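Local coordinates for protein histidine kinase (PDB 3LI9) that probably autophosphorylates on a histidine as a membrane-bound sensor kinase, of which this piece is the extracellular Cache sensor domain, at residues N27-Q32 and L173-D178; E56-I61 and G101-Y106. All coordinates share one frame; numbering follows the deposited sequence.

Two contacts in this extracellular sensor domain join elements far apart in the sequence. Contact 1 sets the long helix 13-48 against the short helix 174-180, with its centre about 10 Å from the centre of the chain. Contact 2 lies farther out, with its centre about 23 Å from the centre of the chain, and seats helix 55-67 on a strand of the larger antiparallel sheet. The centres of the two contacts are about 29 Å apart and their nearest atoms about 11 Å, so they do not touch. Helices 13-48 and 55-67 follow each other in the chain, and both segments of contact 2 fall between the two segments of contact 1. Both contacts fall within the Cache domain.

Contact 1 of 2, residues N27-Q32 and L173-D178; sequences NQFDAQ and LEYVDD
A single water molecule joins the backbone carbonyl of Phe29 to the side chain of Tyr175. It donates a hydrogen bond to Phe29 O at 2.8 Å and is hydrogen-bonded to Tyr175 OH at 2.5 Å, a short distance. The water lies at the edge of the Tyr175 ring, in its plane. No direct hydrogen bond spans the two segments, so the polar part of the contact runs through this water.

Beside the bridge is an apolar cluster of three side chains. Phe29 reaches across from residues 27-32 with its ring: CG lies anti to the carbonyl carbon, chi1 -83°, and the far rim arrives between two neighbours on 173-178. Its CE1 comes to 4.1 Å from Val176 CG1, approaching obliquely. The same CE1 is 4.3 Å from Tyr175 CE1, which sits at the edge of the phenylalanine ring, near its plane. Val176 is turned so that CG1 is anti to the backbone N, chi1 176°; its other methyl, CG2, lies 3.5 Å above one face of the Tyr175 ring, displaced toward the rim. Val176 thus meets both rings: CG1 makes the nearer approach to Phe29, while CG2 covers a face of Tyr175. The backbones stay well apart, with Phe29 CA and Val176 CA separated by 8.3 Å.

Met193, on strand 190-194 of the four-stranded sheet, touches both Phe29 and Val176. Helix 13-48 is the long N-terminal helix of the Cache (PDC) sensor domain, and the contact ties it to the short helix between the two sheets. Helix 174-180 follows strand 162-172 of the larger sheet and precedes the smaller one, so this contact sits where the long helix passes the connection between them.

Contact 2 of 2, residues E56-I61 and G101-Y106; sequences EEAMSI and GRFVPY
Helix 55-67 lies against the larger antiparallel sheet of the Cache (PDC) fold, and here its residues Ala58 and Met59 meet Phe103 and Pro105 as the chain enters strand 105-108. Phe103 is the centre of the contact. Its CG stands anti to the backbone N, chi1 -162°, which sends the ring out to the helix edge first: Ala58 CB is 3.6 Å from Phe103 CE2, and Met59 CG, near the ring plane as well, is 3.8 Å from Phe103 CZ. Two successive helix residues thus share one rim of the ring. Met59, present as selenomethionine, has a second partner, because the same CG lies 3.9 Å from Pro105 CB. Within its own segment, Pro105 places CD 3.6 Å above one face of the Phe103 ring, over the centre.

The strands that pair with 105-108 on its two sides add to the apolar cluster, with Leu77 of strand 74-79 touching Phe103 and Pro105, and Ile116 of strand 115-118 touching Met59 and Pro105. The Phe84 ring also meets that of Phe103, the planes at about 40°. An alanine in place of Phe103 would remove the ring between helix and strand and is likely to leave Ala58 without its partner across the contact, Met59 with Pro105 alone, and Pro105 CD without the ring face beneath it.

No hydrogen bond or salt bridge crosses between the two segments. All four touching residues are buried and meet through carbon atoms, so the join depends on the fit of apolar surfaces rather than on any directed polar bond.

Contact 1 of 2, residues N27-Q32 and L173-D178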
ATOM      1  N   ASN A  27       0.288  14.555  -3.136  1.00 12.69           N
ATOM      2  CA  ASN A  27       0.330  14.169  -4.553  1.00 13.71           C
ATOM      3  C   ASN A  27       1.655  13.672  -5.064  1.00 13.59           C
ATOM      4  O   ASN A  27       1.675  12.811  -5.949  1.00 15.05           O
ATOM      5  CB  ASN A  27      -0.273  15.297  -5.432  1.00 14.10           C
ATOM      6  CG  ASN A  27      -1.761  15.483  -5.115  1.00 15.30           C
ATOM      7  OD1 ASN A  27      -2.209  16.569  -4.642  1.00 22.52           O
ATOM      8  ND2 ASN A  27      -2.520  14.458  -5.312  1.00 10.87           N
ATOM      9  N   GLN A  28       2.785  14.144  -4.500  1.00 13.92           N
ATOM     10  CA  GLN A  28       4.059  13.496  -4.808  1.00 13.82           C
ATOM     11  C   GLN A  28       4.079  12.025  -4.442  1.00 15.55           C
ATOM     12  O   GLN A  28       4.554  11.164  -5.248  1.00 15.57           O
ATOM     13  CB  GLN A  28       5.164  14.254  -4.019  1.00 14.33           C
ATOM     14  CG  GLN A  28       5.398  15.638  -4.685  1.00 17.30           C
ATOM     15  CD  GLN A  28       6.458  16.426  -3.963  1.00 19.86           C
ATOM     16  OE1 GLN A  28       7.504  15.865  -3.620  1.00 24.42           O
ATOM     17  NE2 GLN A  28       6.224  17.724  -3.743  1.00 20.71           N
ATOM     18  N   PHE A  29       3.523  11.704  -3.257  1.00 14.58           N
ATOM     19  CA  PHE A  29       3.536  10.314  -2.843  1.00 14.86           C
ATOM     20  C   PHE A  29       2.547   9.550  -3.665  1.00 14.57           C
ATOM     21  O   PHE A  29       2.767   8.361  -3.965  1.00 15.60           O
ATOM     22  CB  PHE A  29       3.205  10.178  -1.343  1.00 15.12           C
ATOM     23  CG  PHE A  29       4.407  10.408  -0.464  1.00 18.91           C
ATOM     24  CD1 PHE A  29       5.358   9.383  -0.249  1.00 19.72           C
ATOM     25  CD2 PHE A  29       4.644  11.633   0.095  1.00 19.40           C
ATOM     26  CE1 PHE A  29       6.480   9.604   0.557  1.00 20.08           C
ATOM     27  CE2 PHE A  29       5.730  11.846   0.928  1.00 20.61           C
ATOM     28  CZ  PHE A  29       6.656  10.853   1.162  1.00 22.71           C
ATOM     29  N   ASP A  30       1.456  10.193  -4.071  1.00 11.47           N
ATOM     30  CA  ASP A  30       0.448   9.487  -4.844  1.00 12.97           C
ATOM     31  C   ASP A  30       0.962   9.041  -6.224  1.00 15.38           C
ATOM     32  O   ASP A  30       0.502   8.032  -6.769  1.00 14.46           O
ATOM     33  CB  ASP A  30      -0.745  10.388  -5.105  1.00 14.81           C
ATOM     34  CG  ASP A  30      -1.894   9.626  -5.802  1.00 14.63           C
ATOM     35  OD1 ASP A  30      -2.302   8.580  -5.287  1.00 18.60           O
ATOM     36  OD2 ASP A  30      -2.367  10.054  -6.865  1.00 16.20           O
ATOM     37  N   ALA A  31       1.863   9.814  -6.796  1.00 15.56           N
ATOM     38  CA  ALA A  31       2.283   9.520  -8.208  1.00 17.61           C
ATOM     39  C   ALA A  31       2.854   8.103  -8.345  1.00 16.10           C
ATOM     40  O   ALA A  31       2.470   7.396  -9.268  1.00 16.68           O
ATOM     41  CB  ALA A  31       3.311  10.564  -8.698  1.00 17.36           C
ATOM     42  N   GLN A  32       3.734   7.667  -7.441  1.00 15.87           N
ATOM     43  CA  GLN A  32       4.352   6.364  -7.603  1.00 17.71           C
ATOM     44  C   GLN A  32       3.339   5.327  -7.226  1.00 14.74           C
ATOM     45  O   GLN A  32       3.364   4.227  -7.752  1.00 15.00           O
ATOM     46  CB  GLN A  32       5.570   6.184  -6.725  1.00 19.03           C
ATOM     47  CG  GLN A  32       6.301   4.824  -6.888  1.00 24.80           C
ATOM     48  CD  GLN A  32       6.762   4.504  -8.334  1.00 28.14           C
ATOM     49  OE1 GLN A  32       7.456   5.294  -8.967  1.00 32.47           O
ATOM     50  NE2 GLN A  32       6.323   3.381  -8.864  1.00 26.31           N
ATOM     51  N   LEU A 173       7.711  -0.195   1.885  1.00 12.33           N
ATOM     52  CA  LEU A 173       7.444   1.194   2.220  1.00 13.38           C
ATOM     53  C   LEU A 173       8.543   1.863   3.045  1.00 14.12           C
ATOM     54  O   LEU A 173       8.373   3.024   3.490  1.00 13.93           O
ATOM     55  CB  LEU A 173       6.153   1.280   3.050  1.00 14.42           C
ATOM     56  CG  LEU A 173       4.889   0.823   2.304  1.00 17.65           C
ATOM     57  CD1 LEU A 173       3.667   0.564   3.258  1.00 22.51           C
ATOM     58  CD2 LEU A 173       4.606   1.815   1.179  1.00 19.08           C
ATOM     59  N   GLU A 174       9.695   1.208   3.191  1.00 13.90           N
ATOM     60  CA  GLU A 174      10.778   1.928   3.873  1.00 14.77           C
ATOM     61  C   GLU A 174      11.080   3.283   3.284  1.00 14.54           C
ATOM     62  O   GLU A 174      11.370   4.240   4.023  1.00 16.54           O
ATOM     63  CB  GLU A 174      12.065   1.075   3.801  1.00 15.39           C
ATOM     64  CG  GLU A 174      13.183   1.661   4.627  1.00 22.63           C
ATOM     65  CD  GLU A 174      14.389   0.714   4.659  1.00 34.14           C
ATOM     66  OE1 GLU A 174      14.201  -0.502   4.407  1.00 40.20           O
ATOM     67  OE2 GLU A 174      15.504   1.183   4.907  1.00 37.02           O
ATOM     68  N   TYR A 175      10.927   3.446   1.973  1.00 13.83           N
ATOM     69  CA  TYR A 175      11.266   4.706   1.306  1.00 14.89           C
ATOM     70  C   TYR A 175      10.391   5.848   1.828  1.00 14.44           C
ATOM     71  O   TYR A 175      10.804   7.010   1.838  1.00 15.07           O
ATOM     72  CB  TYR A 175      11.140   4.564  -0.231  1.00 15.47           C
ATOM     73  CG  TYR A 175       9.730   4.714  -0.679  1.00 15.50           C
ATOM     74  CD1 TYR A 175       9.208   5.993  -1.085  1.00 16.98           C
ATOM     75  CD2 TYR A 175       8.886   3.603  -0.749  1.00 12.49           C
ATOM     76  CE1 TYR A 175       7.863   6.129  -1.480  1.00 17.19           C
ATOM     77  CE2 TYR A 175       7.580   3.716  -1.193  1.00 15.95           C
ATOM     78  CZ  TYR A 175       7.079   4.973  -1.561  1.00 18.20           C
ATOM     79  OH  TYR A 175       5.776   5.079  -1.934  1.00 17.54           O
ATOM     80  N   VAL A 176       9.191   5.496   2.255  1.00 12.90           N
ATOM     81  CA  VAL A 176       8.311   6.542   2.803  1.00 14.26           C
ATOM     82  C   VAL A 176       8.932   7.221   4.014  1.00 14.72           C
ATOM     83  O   VAL A 176       8.904   8.472   4.118  1.00 16.33           O
ATOM     84  CB  VAL A 176       6.948   5.980   3.087  1.00 13.73           C
ATOM     85  CG1 VAL A 176       6.028   7.060   3.773  1.00 14.27           C
ATOM     86  CG2 VAL A 176       6.321   5.471   1.798  1.00 12.73           C
ATOM     87  N   ASP A 177       9.467   6.423   4.933  1.00 14.52           N
ATOM     88  CA  ASP A 177      10.128   6.976   6.093  1.00 17.67           C
ATOM     89  C   ASP A 177      11.356   7.737   5.655  1.00 18.42           C
ATOM     90  O   ASP A 177      11.605   8.819   6.149  1.00 17.52           O
ATOM     91  CB  ASP A 177      10.533   5.899   7.097  1.00 17.50           C
ATOM     92  CG  ASP A 177      10.982   6.494   8.439  1.00 23.24           C
ATOM     93  OD1 ASP A 177      10.306   7.370   8.986  1.00 18.48           O
ATOM     94  OD2 ASP A 177      12.073   6.144   8.950  1.00 24.10           O
ATOM     95  N   ASP A 178      12.162   7.170   4.762  1.00 17.66           N
ATOM     96  CA  ASP A 178      13.350   7.923   4.290  1.00 20.84           C
ATOM     97  C   ASP A 178      13.047   9.347   3.799  1.00 21.31           C
ATOM     98  O   ASP A 178      13.752  10.305   4.153  1.00 21.76           O
ATOM     99  CB  ASP A 178      14.139   7.166   3.217  1.00 20.88           C
ATOM    100  CG  ASP A 178      14.640   5.809   3.729  1.00 25.34           C
ATOM    101  OD1 ASP A 178      14.704   5.595   4.965  1.00 24.16           O
ATOM    102  OD2 ASP A 178      14.939   4.931   2.891  1.00 28.73           O
TER
HETATM  103  O   HOH W   1       5.152   7.189  -3.176  1.00 23.72           O

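Contact 2 of 2, residues E56-I61 and G101-Y106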
ATOM      1  N   GLU A  56       4.900 -21.800 -17.231  1.00 14.71           N
ATOM      2  CA  GLU A  56       6.306 -21.360 -17.156  1.00 16.06           C
ATOM      3  C   GLU A  56       6.484 -19.987 -17.776  1.00 14.67           C
ATOM      4  O   GLU A  56       7.183 -19.151 -17.234  1.00 13.99           O
ATOM      5  CB  GLU A  56       7.265 -22.311 -17.934  1.00 17.06           C
ATOM      6  CG  GLU A  56       7.342 -23.732 -17.372  1.00 29.14           C
ATOM      7  CD  GLU A  56       8.126 -23.809 -16.050  1.00 39.82           C
ATOM      8  OE1 GLU A  56       8.947 -22.897 -15.792  1.00 41.73           O
ATOM      9  OE2 GLU A  56       7.910 -24.798 -15.284  1.00 43.94           O
ATOM     10  N   GLU A  57       5.737 -19.718 -18.846  1.00 14.66           N
ATOM     11  CA  GLU A  57       5.838 -18.395 -19.472  1.00 13.64           C
ATOM     12  C   GLU A  57       5.212 -17.324 -18.530  1.00 14.06           C
ATOM     13  O   GLU A  57       5.741 -16.202 -18.438  1.00 13.50           O
ATOM     14  CB  GLU A  57       5.101 -18.391 -20.822  1.00 14.97           C
ATOM     15  CG  GLU A  57       5.144 -17.026 -21.497  1.00 16.37           C
ATOM     16  CD  GLU A  57       4.772 -17.112 -22.976  1.00 21.79           C
ATOM     17  OE1 GLU A  57       3.593 -17.062 -23.252  1.00 25.74           O
ATOM     18  OE2 GLU A  57       5.641 -17.374 -23.798  1.00 25.86           O
ATOM     19  N   ALA A  58       4.068 -17.632 -17.904  1.00 12.09           N
ATOM     20  CA  ALA A  58       3.465 -16.663 -17.012  1.00 13.12           C
ATOM     21  C   ALA A  58       4.399 -16.390 -15.795  1.00 12.38           C
ATOM     22  O   ALA A  58       4.507 -15.233 -15.337  1.00 12.03           O
ATOM     23  CB  ALA A  58       2.088 -17.112 -16.556  1.00 13.11           C
HETATM   24  N   MSE A  59       5.131 -17.420 -15.357  1.00 12.80           N
HETATM   25  CA  MSE A  59       6.105 -17.241 -14.264  1.00 11.59           C
HETATM   26  C   MSE A  59       7.245 -16.321 -14.803  1.00 13.55           C
HETATM   27  O   MSE A  59       7.742 -15.473 -14.047  1.00 13.40           O
HETATM   28  CB  MSE A  59       6.530 -18.640 -13.727  1.00 13.19           C
HETATM   29  CG  MSE A  59       5.370 -19.163 -12.924  1.00 14.20           C
HETATM   30 SE   MSE A  59       5.953 -20.926 -12.150  1.00 29.90          SE
HETATM   31  CE  MSE A  59       5.668 -21.848 -13.496  1.00 23.02           C
ATOM     32  N   SER A  60       7.649 -16.523 -16.072  1.00 11.94           N
ATOM     33  CA  SER A  60       8.707 -15.687 -16.628  1.00 13.09           C
ATOM     34  C   SER A  60       8.255 -14.217 -16.707  1.00 13.41           C
ATOM     35  O   SER A  60       9.087 -13.270 -16.535  1.00 12.84           O
ATOM     36  CB  SER A  60       9.043 -16.147 -18.023  1.00 15.16           C
ATOM     37  OG  SER A  60       9.811 -17.329 -17.846  1.00 21.81           O
ATOM     38  N   ILE A  61       6.996 -14.015 -17.062  1.00 11.53           N
ATOM     39  CA  ILE A  61       6.431 -12.652 -17.196  1.00 11.83           C
ATOM     40  C   ILE A  61       6.469 -11.944 -15.824  1.00 12.28           C
ATOM     41  O   ILE A  61       6.957 -10.781 -15.710  1.00 10.98           O
ATOM     42  CB  ILE A  61       4.997 -12.706 -17.754  1.00 11.68           C
ATOM     43  CG1 ILE A  61       5.060 -13.051 -19.290  1.00 12.58           C
ATOM     44  CG2 ILE A  61       4.245 -11.333 -17.463  1.00 10.66           C
ATOM     45  CD1 ILE A  61       3.687 -13.544 -19.902  1.00 14.41           C
ATOM     46  N   GLY A 101      -2.413 -27.520  -6.617  1.00 15.73           N
ATOM     47  CA  GLY A 101      -2.135 -27.451  -8.057  1.00 15.24           C
ATOM     48  C   GLY A 101      -2.657 -26.114  -8.663  1.00 15.30           C
ATOM     49  O   GLY A 101      -2.429 -25.875  -9.849  1.00 15.53           O
ATOM     50  N   ARG A 102      -3.312 -25.285  -7.857  1.00 14.66           N
ATOM     51  CA  ARG A 102      -3.847 -23.971  -8.336  1.00 15.47           C
ATOM     52  C   ARG A 102      -2.662 -23.125  -8.808  1.00 15.23           C
ATOM     53  O   ARG A 102      -1.552 -23.274  -8.234  1.00 15.03           O
ATOM     54  CB  ARG A 102      -4.608 -23.194  -7.267  1.00 15.34           C
ATOM     55  CG  ARG A 102      -5.974 -23.879  -6.937  1.00 17.03           C
ATOM     56  CD  ARG A 102      -6.738 -23.294  -5.779  1.00 18.03           C
ATOM     57  NE  ARG A 102      -7.080 -21.872  -5.958  1.00 17.80           N
ATOM     58  CZ  ARG A 102      -7.779 -21.194  -5.097  1.00 16.76           C
ATOM     59  NH1 ARG A 102      -8.251 -21.874  -4.036  1.00 19.81           N
ATOM     60  NH2 ARG A 102      -8.006 -19.871  -5.247  1.00 17.29           N
ATOM     61  N   PHE A 103      -2.854 -22.307  -9.834  1.00 13.78           N
ATOM     62  CA  PHE A 103      -1.731 -21.406 -10.260  1.00 13.80           C
ATOM     63  C   PHE A 103      -1.683 -20.209  -9.341  1.00 13.92           C
ATOM     64  O   PHE A 103      -2.475 -19.291  -9.469  1.00 15.53           O
ATOM     65  CB  PHE A 103      -1.930 -20.957 -11.722  1.00 13.87           C
ATOM     66  CG  PHE A 103      -0.687 -20.421 -12.376  1.00 14.32           C
ATOM     67  CD1 PHE A 103       0.571 -21.002 -12.148  1.00 11.70           C
ATOM     68  CD2 PHE A 103      -0.780 -19.296 -13.224  1.00 13.83           C
ATOM     69  CE1 PHE A 103       1.683 -20.537 -12.769  1.00 12.67           C
ATOM     70  CE2 PHE A 103       0.399 -18.797 -13.841  1.00 13.25           C
ATOM     71  CZ  PHE A 103       1.627 -19.424 -13.606  1.00 14.18           C
ATOM     72  N   VAL A 104      -0.722 -20.244  -8.383  1.00 12.95           N
ATOM     73  CA  VAL A 104      -0.612 -19.222  -7.333  1.00 14.01           C
ATOM     74  C   VAL A 104       0.857 -18.764  -7.150  1.00 12.75           C
ATOM     75  O   VAL A 104       1.358 -18.684  -6.019  1.00 12.60           O
ATOM     76  CB  VAL A 104      -1.230 -19.712  -5.984  1.00 16.39           C
ATOM     77  CG1 VAL A 104      -2.829 -19.709  -6.077  1.00 15.28           C
ATOM     78  CG2 VAL A 104      -0.660 -21.081  -5.576  1.00 15.43           C
ATOM     79  N   PRO A 105       1.550 -18.477  -8.257  1.00 11.47           N
ATOM     80  CA  PRO A 105       3.003 -18.183  -8.116  1.00 12.73           C
ATOM     81  C   PRO A 105       3.270 -16.804  -7.458  1.00 12.73           C
ATOM     82  O   PRO A 105       2.723 -15.783  -7.907  1.00 14.18           O
ATOM     83  CB  PRO A 105       3.521 -18.259  -9.554  1.00 12.73           C
ATOM     84  CG  PRO A 105       2.277 -17.755 -10.413  1.00 12.65           C
ATOM     85  CD  PRO A 105       1.079 -18.381  -9.656  1.00 11.70           C
ATOM     86  N   TYR A 106       4.147 -16.796  -6.445  1.00 13.15           N
ATOM     87  CA  TYR A 106       4.545 -15.539  -5.760  1.00 13.59           C
ATOM     88  C   TYR A 106       6.027 -15.371  -6.062  1.00 12.77           C
ATOM     89  O   TYR A 106       6.875 -16.060  -5.467  1.00 13.35           O
ATOM     90  CB  TYR A 106       4.284 -15.664  -4.250  1.00 13.29           C
ATOM     91  CG  TYR A 106       4.748 -14.460  -3.456  1.00 15.50           C
ATOM     92  CD1 TYR A 106       4.385 -13.201  -3.844  1.00 15.49           C
ATOM     93  CD2 TYR A 106       5.516 -14.607  -2.293  1.00 16.57           C
ATOM     94  CE1 TYR A 106       4.780 -12.033  -3.079  1.00 15.87           C
ATOM     95  CE2 TYR A 106       5.904 -13.487  -1.565  1.00 19.20           C
ATOM     96  CZ  TYR A 106       5.489 -12.219  -1.951  1.00 16.79           C
ATOM     97  OH  TYR A 106       5.896 -11.097  -1.278  1.00 18.58           O
TER